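Phosphoribosylformylglycinamidine synthase 2 (Thermus thermophilus, PDB 3VIU) belongs to the AIR synthase-related (PurM-like) family, with two N-terminal and C-terminal domain pairs in one chain, and binds ADP and magnesium. Local coordinates at residues L237-L240 with L241-A244; T245-A248 with I249-L253; L269-L272 with A273-G277; E292-T295 with P296-L300; V311-E314 with G315-K318. One frame throughout, in Å; residues are numbered along the deposited sequence.

How the contacts relate
All five contacts are local and follow one another along the chain; none nests in or crosses another. Contacts 1 and 2 are successive turns of helix 235-250, their centres 12 Å apart, and contact 2 closes the turn that leads into edge strand 254-259 of a seven-stranded mixed sheet. Contact 3 ends helix 264-275, just before strand 279-283. Contact 4 opens helix 296-301, after the loop that follows that strand. Contact 5 closes the turn between strand 307-312 and helix 317-326. In space, contact 5 touches contacts 2 and 3: its lysines meet the end of contact 2, and its strand packs on Leu272 of contact 3.

Contact 1: residues L237-L240 with L241-A244; sequences LGKL and LMEA
Lys239 reaches forward one turn to Glu243 within the regular alpha-helix 235-250, forming an i to i+4 ion pair on top of the ordinary helical hydrogen bonding. The backbone bonds come in an unbroken run, from Leu241 N donating to Leu237 O at 2.9 Å to Ala244 N donating to Leu240 O at 3.2 Å, so each of these carbonyls is held by the N-H one turn further on.

Packing contacts surround this frame. Leu237 and Leu240 rest on Leu329. Gly238 is buried and has no side chain, so its backbone can probably be approached closely. Met242, a selenomethionine, is buried too. Its chain is extended through the first two torsions (chi1 178°, chi2 177°), which carries the selenium and CE away from the backbone, and the side chain touches Arg116 and Pro117 of strand 116-126. The terminal CE of Met242 lies 3.6 Å from Lys239 NZ, so this methyl lies beside the ammonium group.

The polar contact is the ion pair. Lys239 leaves the backbone with CG opposite the backbone N (chi1 176°) and bends at chi2, which turns the chain along the helix; Glu243 bends at its own chi2 to meet it. Glu243 also pairs through OE1 with Arg116, so its two oxygens have separate cationic partners, which probably favours the ionised form. Lys239 NZ lies 2.9 Å from Glu243 OE2 and approaches nearly in line with that oxygen's C-O bond.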
# COMPACT_ATOMS: atom_id res chain seq x y z
N LEU A 237 7.81 -7.78 21.76
CA LEU A 237 6.69 -7.39 22.60
C LEU A 237 5.46 -7.27 21.70
O LEU A 237 4.33 -7.47 22.14
CB LEU A 237 6.97 -6.05 23.28
CG LEU A 237 5.79 -5.39 23.99
CD1 LEU A 237 5.23 -6.31 25.06
CD2 LEU A 237 6.26 -4.07 24.61
N GLY A 238 5.71 -6.95 20.44
CA GLY A 238 4.63 -6.81 19.48
C GLY A 238 3.88 -8.11 19.31
O GLY A 238 2.66 -8.13 19.22
N LYS A 239 4.63 -9.21 19.25
CA LYS A 239 4.05 -10.55 19.09
C LYS A 239 3.10 -10.83 20.26
O LYS A 239 1.98 -11.30 20.07
CB LYS A 239 5.16 -11.60 19.05
CG LYS A 239 4.69 -13.05 18.99
CD LYS A 239 4.01 -13.38 17.66
CE LYS A 239 3.49 -14.82 17.66
NZ LYS A 239 2.74 -15.20 16.42
N LEU A 240 3.57 -10.53 21.47
CA LEU A 240 2.77 -10.74 22.67
C LEU A 240 1.51 -9.88 22.63
O LEU A 240 0.41 -10.34 22.94
CB LEU A 240 3.60 -10.39 23.92
CG LEU A 240 4.30 -11.55 24.65
CD1 LEU A 240 4.69 -12.66 23.68
CD2 LEU A 240 5.53 -11.01 25.40
N LEU A 241 1.69 -8.62 22.23
CA LEU A 241 0.59 -7.67 22.14
C LEU A 241 -0.47 -8.16 21.16
O LEU A 241 -1.66 -8.14 21.45
CB LEU A 241 1.10 -6.31 21.68
CG LEU A 241 0.58 -5.06 22.37
CD1 LEU A 241 0.76 -3.88 21.42
CD2 LEU A 241 -0.89 -5.21 22.74
N MSE A 242 0.00 -8.59 20.00
CA MSE A 242 -0.86 -9.09 18.94
C MSE A 242 -1.71 -10.30 19.38
O MSE A 242 -2.93 -10.30 19.18
CB MSE A 242 0.00 -9.46 17.73
CG MSE A 242 -0.75 -10.05 16.54
SE MSE A 242 0.43 -10.40 15.03
CE MSE A 242 1.01 -12.20 15.47
N GLU A 243 -1.07 -11.31 19.96
CA GLU A 243 -1.80 -12.50 20.41
C GLU A 243 -2.90 -12.17 21.42
O GLU A 243 -4.03 -12.65 21.30
CB GLU A 243 -0.85 -13.52 21.04
CG GLU A 243 0.16 -14.11 20.09
CD GLU A 243 -0.47 -14.70 18.85
OE1 GLU A 243 -1.64 -15.13 18.93
OE2 GLU A 243 0.20 -14.75 17.80
N ALA A 244 -2.56 -11.36 22.41
CA ALA A 244 -3.51 -10.98 23.44
C ALA A 244 -4.71 -10.24 22.86
O ALA A 244 -5.86 -10.58 23.16
CB ALA A 244 -2.82 -10.11 24.48

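Contact 2: residues T245-A248 with I249-L253; sequences TLEA and IELDL
Helix 235-250 runs out between Thr245 and Leu253: Ile249 N still bonds Thr245 O at 3.0 Å and Leu251 N bonds Glu247 O at 2.8 Å, but Asp252 then takes left-handed angles with a positive phi of 55°, and the chain turns away from the helix axis. Two bonds close the end: Leu253 N reaches back to Ala248 O at 3.1 Å, and Asp252 N to Ile249 O at 2.7 Å. Ala248 O also receives a weak bond from Leu251 N, and so collects more than one donor at the last turn.

Among the side chains, Glu247 and Leu251 lie alongside each other and point the same way. Glu247, extended beyond CG, carries its methylene CG to 4.0 Å from Leu251 CD1, so the aliphatic stem of the acid covers part of the leucine while its carboxylate continues to Arg326 and Trp327. Leu253 turns its CB back toward the helix, 3.5 Å from Ala248 O, close to the carbonyl that its own N-H holds. Ala248 is small enough to let helix 317-326 approach, touching Leu320 there, while Leu253 packs on Ala319 and Val323 of the same helix. Thr245, buried, returns its OG1 to Leu241 O within the helix, which gives the buried hydroxyl a partner.

Asp252 itself points outward and forms a salt bridge with Lys313, joining this turn to the strand-end turn nearby. Positive phi with these paired backward bonds is a Schellman motif, a common C-terminal cap of a helix.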
# COMPACT_ATOMS: atom_id res chain seq x y z
N THR A 245 -4.44 -9.23 22.04
CA THR A 245 -5.51 -8.45 21.44
C THR A 245 -6.39 -9.35 20.60
O THR A 245 -7.62 -9.31 20.71
CB THR A 245 -4.94 -7.31 20.57
OG1 THR A 245 -4.15 -6.44 21.39
CG2 THR A 245 -6.08 -6.50 19.92
N LEU A 246 -5.77 -10.18 19.76
CA LEU A 246 -6.51 -11.09 18.90
C LEU A 246 -7.33 -12.08 19.73
O LEU A 246 -8.48 -12.35 19.41
CB LEU A 246 -5.57 -11.85 17.97
CG LEU A 246 -4.87 -11.10 16.84
CD1 LEU A 246 -3.90 -12.04 16.14
CD2 LEU A 246 -5.89 -10.55 15.86
N GLU A 247 -6.73 -12.64 20.78
CA GLU A 247 -7.48 -13.59 21.59
C GLU A 247 -8.61 -12.85 22.28
O GLU A 247 -9.76 -13.30 22.25
CB GLU A 247 -6.58 -14.25 22.63
CG GLU A 247 -7.34 -15.21 23.55
CD GLU A 247 -6.44 -16.02 24.48
OE1 GLU A 247 -6.96 -16.52 25.50
OE2 GLU A 247 -5.23 -16.15 24.19
N ALA A 248 -8.29 -11.71 22.87
CA ALA A 248 -9.30 -10.92 23.55
C ALA A 248 -10.52 -10.72 22.65
O ALA A 248 -11.66 -10.92 23.08
CB ALA A 248 -8.70 -9.56 23.96
N ILE A 249 -10.31 -10.32 21.40
CA ILE A 249 -11.44 -10.11 20.52
C ILE A 249 -12.07 -11.42 20.07
O ILE A 249 -13.30 -11.51 19.95
CB ILE A 249 -11.08 -9.34 19.26
CG1 ILE A 249 -12.29 -9.34 18.33
CG2 ILE A 249 -9.85 -9.94 18.62
CD1 ILE A 249 -12.01 -8.94 16.91
N GLU A 250 -11.25 -12.43 19.82
CA GLU A 250 -11.77 -13.71 19.39
C GLU A 250 -12.67 -14.31 20.47
O GLU A 250 -13.50 -15.17 20.18
CB GLU A 250 -10.64 -14.67 19.04
CG GLU A 250 -10.06 -14.38 17.67
CD GLU A 250 -8.84 -15.20 17.35
OE1 GLU A 250 -8.91 -16.45 17.42
OE2 GLU A 250 -7.80 -14.60 17.02
N LEU A 251 -12.50 -13.84 21.70
CA LEU A 251 -13.31 -14.30 22.82
C LEU A 251 -14.47 -13.34 23.02
O LEU A 251 -15.25 -13.50 23.95
CB LEU A 251 -12.49 -14.38 24.10
CG LEU A 251 -11.40 -15.46 24.10
CD1 LEU A 251 -10.78 -15.54 25.49
CD2 LEU A 251 -12.00 -16.80 23.70
N ASP A 252 -14.57 -12.35 22.15
CA ASP A 252 -15.64 -11.36 22.22
C ASP A 252 -15.69 -10.70 23.60
O ASP A 252 -16.74 -10.62 24.23
CB ASP A 252 -16.99 -12.04 21.94
CG ASP A 252 -18.13 -11.06 21.86
OD1 ASP A 252 -18.17 -10.26 20.90
OD2 ASP A 252 -19.00 -11.09 22.77
N LEU A 253 -14.53 -10.23 24.06
CA LEU A 253 -14.44 -9.59 25.36
C LEU A 253 -14.40 -8.06 25.26
O LEU A 253 -14.51 -7.36 26.27
CB LEU A 253 -13.18 -10.07 26.07
CG LEU A 253 -13.09 -11.59 26.24
CD1 LEU A 253 -11.75 -11.96 26.84
CD2 LEU A 253 -14.23 -12.06 27.12

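Contact 3: residues L269-L272 with A273-G277; sequences LSEL and AHKSG
Leu272 and Ser276 meet at the end of helix 264-275, where the tight part of the contact lies. Ser276 OG donates to Leu272 O at 2.7 Å, and the same carbonyl takes a weak bond from Ser276 N. The serine is placed for this by its first torsion, which sets OG beside its own backbone N (chi1 -59°). OG is also bonded to Ala191 N, so the hydroxyl joins the helix end to another loop; a small polar residue suits a place that must serve both. Next to it Gly277 closes the helix as a Schellman motif, its N bonding His274 O at 3.2 Å; glycine suits the positive phi (70°) taken there. Upstream the backbone is also close: Ala273 N bonds Leu269 O at 2.6 Å and His274 N bonds Ser270 O at 2.7 Å. Ser270 OG turns back to Thr266 O, an intrahelical partner for a buried hydroxyl.

The opposite character appears at Glu271 and Lys275, both partly exposed. They run side by side in the same direction, with Glu271 CG 3.7 Å from Lys275 CE, but their charged ends stay apart: OE1 of Glu271 and NZ of Lys275 are 4.5 Å from each other, beyond a salt bridge, so any attraction acts without direct contact. This flank faces the ADP site, since the Glu271 side chain is about 4 Å from the bound ADP, and Lys275 touches Glu67, which lines that pocket.

The buried flank packs on the sheet: Leu269 against strands 279-283 and 307-312, Ala273 on Val280, Leu272 on Val309 and Val311, while His274 leans on helix 357-361.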
# COMPACT_ATOMS: atom_id res chain seq x y z
N LEU A 269 -7.84 8.03 22.29
CA LEU A 269 -9.06 8.24 23.07
C LEU A 269 -10.07 9.23 22.48
O LEU A 269 -11.26 8.93 22.41
CB LEU A 269 -8.69 8.67 24.49
CG LEU A 269 -7.67 7.73 25.15
CD1 LEU A 269 -7.36 8.21 26.56
CD2 LEU A 269 -8.21 6.31 25.18
N SER A 270 -9.60 10.40 22.06
CA SER A 270 -10.49 11.40 21.50
C SER A 270 -11.18 10.83 20.26
O SER A 270 -12.37 11.06 20.03
CB SER A 270 -9.72 12.66 21.13
OG SER A 270 -8.84 12.42 20.04
N GLU A 271 -10.42 10.08 19.46
CA GLU A 271 -10.97 9.46 18.26
C GLU A 271 -12.02 8.46 18.71
O GLU A 271 -13.17 8.50 18.27
CB GLU A 271 -9.86 8.74 17.51
CG GLU A 271 -9.99 8.74 16.00
CD GLU A 271 -8.73 8.21 15.32
OE1 GLU A 271 -8.63 6.98 15.10
OE2 GLU A 271 -7.84 9.04 15.02
N LEU A 272 -11.62 7.57 19.61
CA LEU A 272 -12.51 6.55 20.14
C LEU A 272 -13.76 7.18 20.75
O LEU A 272 -14.88 6.69 20.54
CB LEU A 272 -11.79 5.71 21.21
CG LEU A 272 -12.61 4.72 22.03
CD1 LEU A 272 -13.45 3.83 21.11
CD2 LEU A 272 -11.67 3.88 22.88
N ALA A 273 -13.57 8.27 21.49
CA ALA A 273 -14.67 8.97 22.13
C ALA A 273 -15.58 9.62 21.10
O ALA A 273 -16.81 9.50 21.17
CB ALA A 273 -14.12 10.02 23.07
N HIS A 274 -14.98 10.30 20.13
CA HIS A 274 -15.73 10.98 19.10
C HIS A 274 -16.63 10.05 18.26
O HIS A 274 -17.79 10.36 18.01
CB HIS A 274 -14.77 11.73 18.19
CG HIS A 274 -15.45 12.61 17.18
ND1 HIS A 274 -16.23 13.68 17.54
CD2 HIS A 274 -15.47 12.55 15.83
CE1 HIS A 274 -16.72 14.25 16.45
NE2 HIS A 274 -16.27 13.59 15.40
N LYS A 275 -16.08 8.91 17.84
CA LYS A 275 -16.83 7.94 17.05
C LYS A 275 -17.93 7.29 17.87
O LYS A 275 -18.89 6.75 17.32
CB LYS A 275 -15.91 6.83 16.52
CG LYS A 275 -14.74 7.33 15.68
CD LYS A 275 -13.97 6.18 15.03
CE LYS A 275 -12.64 6.66 14.45
NZ LYS A 275 -12.79 7.92 13.68
N SER A 276 -17.79 7.33 19.19
CA SER A 276 -18.77 6.72 20.09
C SER A 276 -19.84 7.71 20.52
O SER A 276 -20.78 7.35 21.24
CB SER A 276 -18.06 6.15 21.32
OG SER A 276 -17.11 5.17 20.95
N GLY A 277 -19.70 8.96 20.11
CA GLY A 277 -20.68 9.98 20.46
C GLY A 277 -20.69 10.38 21.91
O GLY A 277 -21.67 10.92 22.41

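Contact 4: residues E292-T295 with P296-L300; sequences EGMT and PEELL
Glu298 folds back over Thr295 at the start of helix 296-301, and its side chain can be followed atom by atom. CB lies 3.4 Å from Thr295 O, the carbonyl that also accepts Leu299 N. CG comes to 3.2 Å from Thr295 OG1, so the methylene lies against the hydroxyl, and CD continues past that hydroxyl at a similar distance. Of the two oxygens, Glu298 OE1 lies farther from Thr295 OG1, at 3.9 Å. The polar grip is at the other: Glu298 OE2 receives Thr295 N at 2.8 Å, the donor standing well above the carboxylate plane. The same oxygen forms a salt bridge with Arg206, so one carboxylate oxygen joins the backbone before the helix to an arginine, and the carboxylate is probably ionised.

Thr295 takes part with its hydroxyl too, held between the backbone N and the carbonyl carbon (chi1 59°), where it makes a weak bond of 2.9 Å from OG1 to Glu297 OE1. On the apolar side, Met294, a selenomethionine, puts CE 3.7 Å from Leu299 CD2, with the selenium equally close. Pro296, lacking an N-H and already turned for a helix, fits the first helical position; it rests on Phe347.

Met294, just before the N-cap, and Leu299, in the first turn, form a hydrophobic staple. Together with Thr295 at the N-cap and the Glu298 carboxylate bound to Thr295 N, one half of a capping box, this is a typical helix N-terminus.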
# COMPACT_ATOMS: atom_id res chain seq x y z
N GLU A 292 11.05 9.00 34.40
CA GLU A 292 10.64 9.82 35.53
C GLU A 292 10.38 11.28 35.17
O GLU A 292 10.87 11.77 34.15
CB GLU A 292 11.72 9.76 36.62
CG GLU A 292 11.23 10.17 38.00
CD GLU A 292 12.33 10.10 39.05
OE1 GLU A 292 13.20 9.20 38.96
OE2 GLU A 292 12.31 10.94 39.97
N GLY A 293 9.60 11.96 36.00
CA GLY A 293 9.32 13.38 35.79
C GLY A 293 8.71 13.78 34.47
O GLY A 293 9.02 14.85 33.93
N MSE A 294 7.83 12.94 33.94
CA MSE A 294 7.19 13.24 32.67
C MSE A 294 6.02 14.19 32.89
O MSE A 294 5.17 13.96 33.73
CB MSE A 294 6.70 11.96 32.01
CG MSE A 294 7.83 11.09 31.53
SE MSE A 294 7.19 9.58 30.56
CE MSE A 294 6.62 10.46 28.92
N THR A 295 6.00 15.27 32.11
CA THR A 295 4.95 16.26 32.22
C THR A 295 3.66 15.82 31.52
O THR A 295 3.67 14.90 30.70
CB THR A 295 5.41 17.59 31.63
OG1 THR A 295 5.77 17.41 30.25
CG2 THR A 295 6.61 18.10 32.39
N PRO A 296 2.53 16.48 31.84
CA PRO A 296 1.27 16.10 31.20
C PRO A 296 1.34 16.00 29.68
O PRO A 296 0.98 14.97 29.11
CB PRO A 296 0.31 17.17 31.71
CG PRO A 296 0.79 17.38 33.11
CD PRO A 296 2.30 17.44 32.94
N GLU A 297 1.80 17.05 29.00
CA GLU A 297 1.87 17.02 27.54
C GLU A 297 2.75 15.88 27.01
O GLU A 297 2.44 15.29 25.98
CB GLU A 297 2.34 18.37 26.96
CG GLU A 297 3.75 18.81 27.31
CD GLU A 297 3.86 19.45 28.68
OE1 GLU A 297 4.97 19.93 29.02
OE2 GLU A 297 2.86 19.47 29.42
N GLU A 298 3.83 15.57 27.72
CA GLU A 298 4.73 14.48 27.32
C GLU A 298 4.00 13.14 27.31
O GLU A 298 4.17 12.33 26.40
CB GLU A 298 5.93 14.40 28.26
CG GLU A 298 6.97 15.47 28.01
CD GLU A 298 8.07 15.46 29.06
OE1 GLU A 298 9.10 16.11 28.81
OE2 GLU A 298 7.89 14.82 30.12
N LEU A 299 3.21 12.90 28.35
CA LEU A 299 2.47 11.65 28.43
C LEU A 299 1.40 11.63 27.35
O LEU A 299 1.24 10.63 26.64
CB LEU A 299 1.83 11.50 29.81
CG LEU A 299 2.83 11.34 30.98
CD1 LEU A 299 2.12 11.48 32.31
CD2 LEU A 299 3.52 9.98 30.88
N LEU A 300 0.69 12.74 27.22
CA LEU A 300 -0.38 12.87 26.24
C LEU A 300 0.04 12.75 24.77
O LEU A 300 -0.69 12.19 23.96
CB LEU A 300 -1.12 14.19 26.43
CG LEU A 300 -2.04 14.32 27.64
CD1 LEU A 300 -2.38 15.78 27.86
CD2 LEU A 300 -3.30 13.52 27.41

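Contact 5: residues V311-E314 with G315-K318; sequences VPKE and GKEK
Lys313 and Lys316 are the first and last residues of a tight turn, and a backbone bond closes it: Lys316 N donates to Lys313 O at 3.0 Å, approaching from above the carbonyl plane. Within it, Gly315 sits at the third position with a positive phi of 83°, where a CB would jam against the preceding carbonyl oxygen; glycine alone avoids this. The two lysine stems run alongside, Lys313 CB being 3.9 Å from Lys316 CD, so their methylenes pack while the ammonium groups stay 5.8 Å apart (Lys313 NZ to Lys316 NZ), Lys313 being paired with Asp252.

A second layer positions the turn. Glu317, at the start of the next helix, bends at chi2 (72°) so that its carboxylate comes back to the turn: OE2 accepts Gly315 N at 3.2 Å, on the syn side, 23° out of the carboxylate plane. Glu317 OE2 also forms a salt bridge with Arg195, which in turn donates to Pro312 O, so one arginine joins the strand end and the helix start. Pro312 packs its CB 4.0 Å from Glu317 CA and stands nearly crosswise to that side chain, its ring also lying on Pro196 and Tyr198 of strand 196-201. With no N-H to offer, proline can end the strand while its ring packs.

Farther out, the Lys316 stem touches Leu253. A type II beta turn with glycine at its third position, followed by Lys316 at the N-cap, here joins strand 307-312 to helix 317-326.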
# COMPACT_ATOMS: atom_id res chain seq x y z
N VAL A 311 -11.35 -1.62 25.22
CA VAL A 311 -12.58 -1.35 25.97
C VAL A 311 -13.31 -2.66 26.19
O VAL A 311 -13.94 -3.19 25.28
CB VAL A 311 -13.52 -0.41 25.18
CG1 VAL A 311 -14.76 -0.09 26.00
CG2 VAL A 311 -12.79 0.86 24.79
N PRO A 312 -13.21 -3.21 27.41
CA PRO A 312 -13.90 -4.48 27.69
C PRO A 312 -15.41 -4.30 27.76
O PRO A 312 -15.90 -3.26 28.19
CB PRO A 312 -13.31 -4.90 29.04
CG PRO A 312 -13.08 -3.57 29.72
CD PRO A 312 -12.49 -2.71 28.60
N LYS A 313 -16.13 -5.33 27.32
CA LYS A 313 -17.59 -5.30 27.36
C LYS A 313 -18.01 -5.34 28.82
O LYS A 313 -17.23 -5.71 29.69
CB LYS A 313 -18.17 -6.53 26.64
CG LYS A 313 -17.96 -6.55 25.14
CD LYS A 313 -18.69 -7.74 24.55
CE LYS A 313 -18.97 -7.55 23.07
NZ LYS A 313 -19.88 -8.61 22.60
N GLU A 314 -19.26 -4.97 29.08
CA GLU A 314 -19.78 -4.98 30.44
C GLU A 314 -19.65 -6.36 31.06
O GLU A 314 -20.12 -7.35 30.49
CB GLU A 314 -21.25 -4.55 30.45
CG GLU A 314 -21.93 -4.69 31.80
CD GLU A 314 -23.09 -3.75 31.96
OE1 GLU A 314 -24.08 -3.87 31.20
OE2 GLU A 314 -23.01 -2.86 32.85
N GLY A 315 -19.01 -6.43 32.23
CA GLY A 315 -18.86 -7.70 32.91
C GLY A 315 -17.71 -8.59 32.47
O GLY A 315 -17.53 -9.68 33.02
N LYS A 316 -16.94 -8.15 31.49
CA LYS A 316 -15.83 -8.96 31.01
C LYS A 316 -14.46 -8.36 31.32
O LYS A 316 -13.45 -8.79 30.76
CB LYS A 316 -15.97 -9.20 29.50
CG LYS A 316 -17.16 -10.07 29.14
CD LYS A 316 -17.33 -10.21 27.63
CE LYS A 316 -18.35 -11.29 27.28
NZ LYS A 316 -19.68 -11.00 27.88
N GLU A 317 -14.43 -7.38 32.22
CA GLU A 317 -13.16 -6.75 32.58
C GLU A 317 -12.17 -7.81 33.02
O GLU A 317 -11.06 -7.90 32.49
CB GLU A 317 -13.34 -5.74 33.71
CG GLU A 317 -14.33 -4.64 33.44
CD GLU A 317 -15.76 -5.13 33.47
OE1 GLU A 317 -16.02 -6.20 34.07
OE2 GLU A 317 -16.64 -4.44 32.90
N LYS A 318 -12.56 -8.61 34.01
CA LYS A 318 -11.67 -9.65 34.51
C LYS A 318 -11.16 -10.52 33.38
O LYS A 318 -9.96 -10.76 33.27
CB LYS A 318 -12.39 -10.50 35.55
CG LYS A 318 -11.97 -10.18 36.97
CD LYS A 318 -10.47 -10.40 37.16
CE LYS A 318 -10.08 -11.88 36.99
NZ LYS A 318 -8.62 -12.13 37.18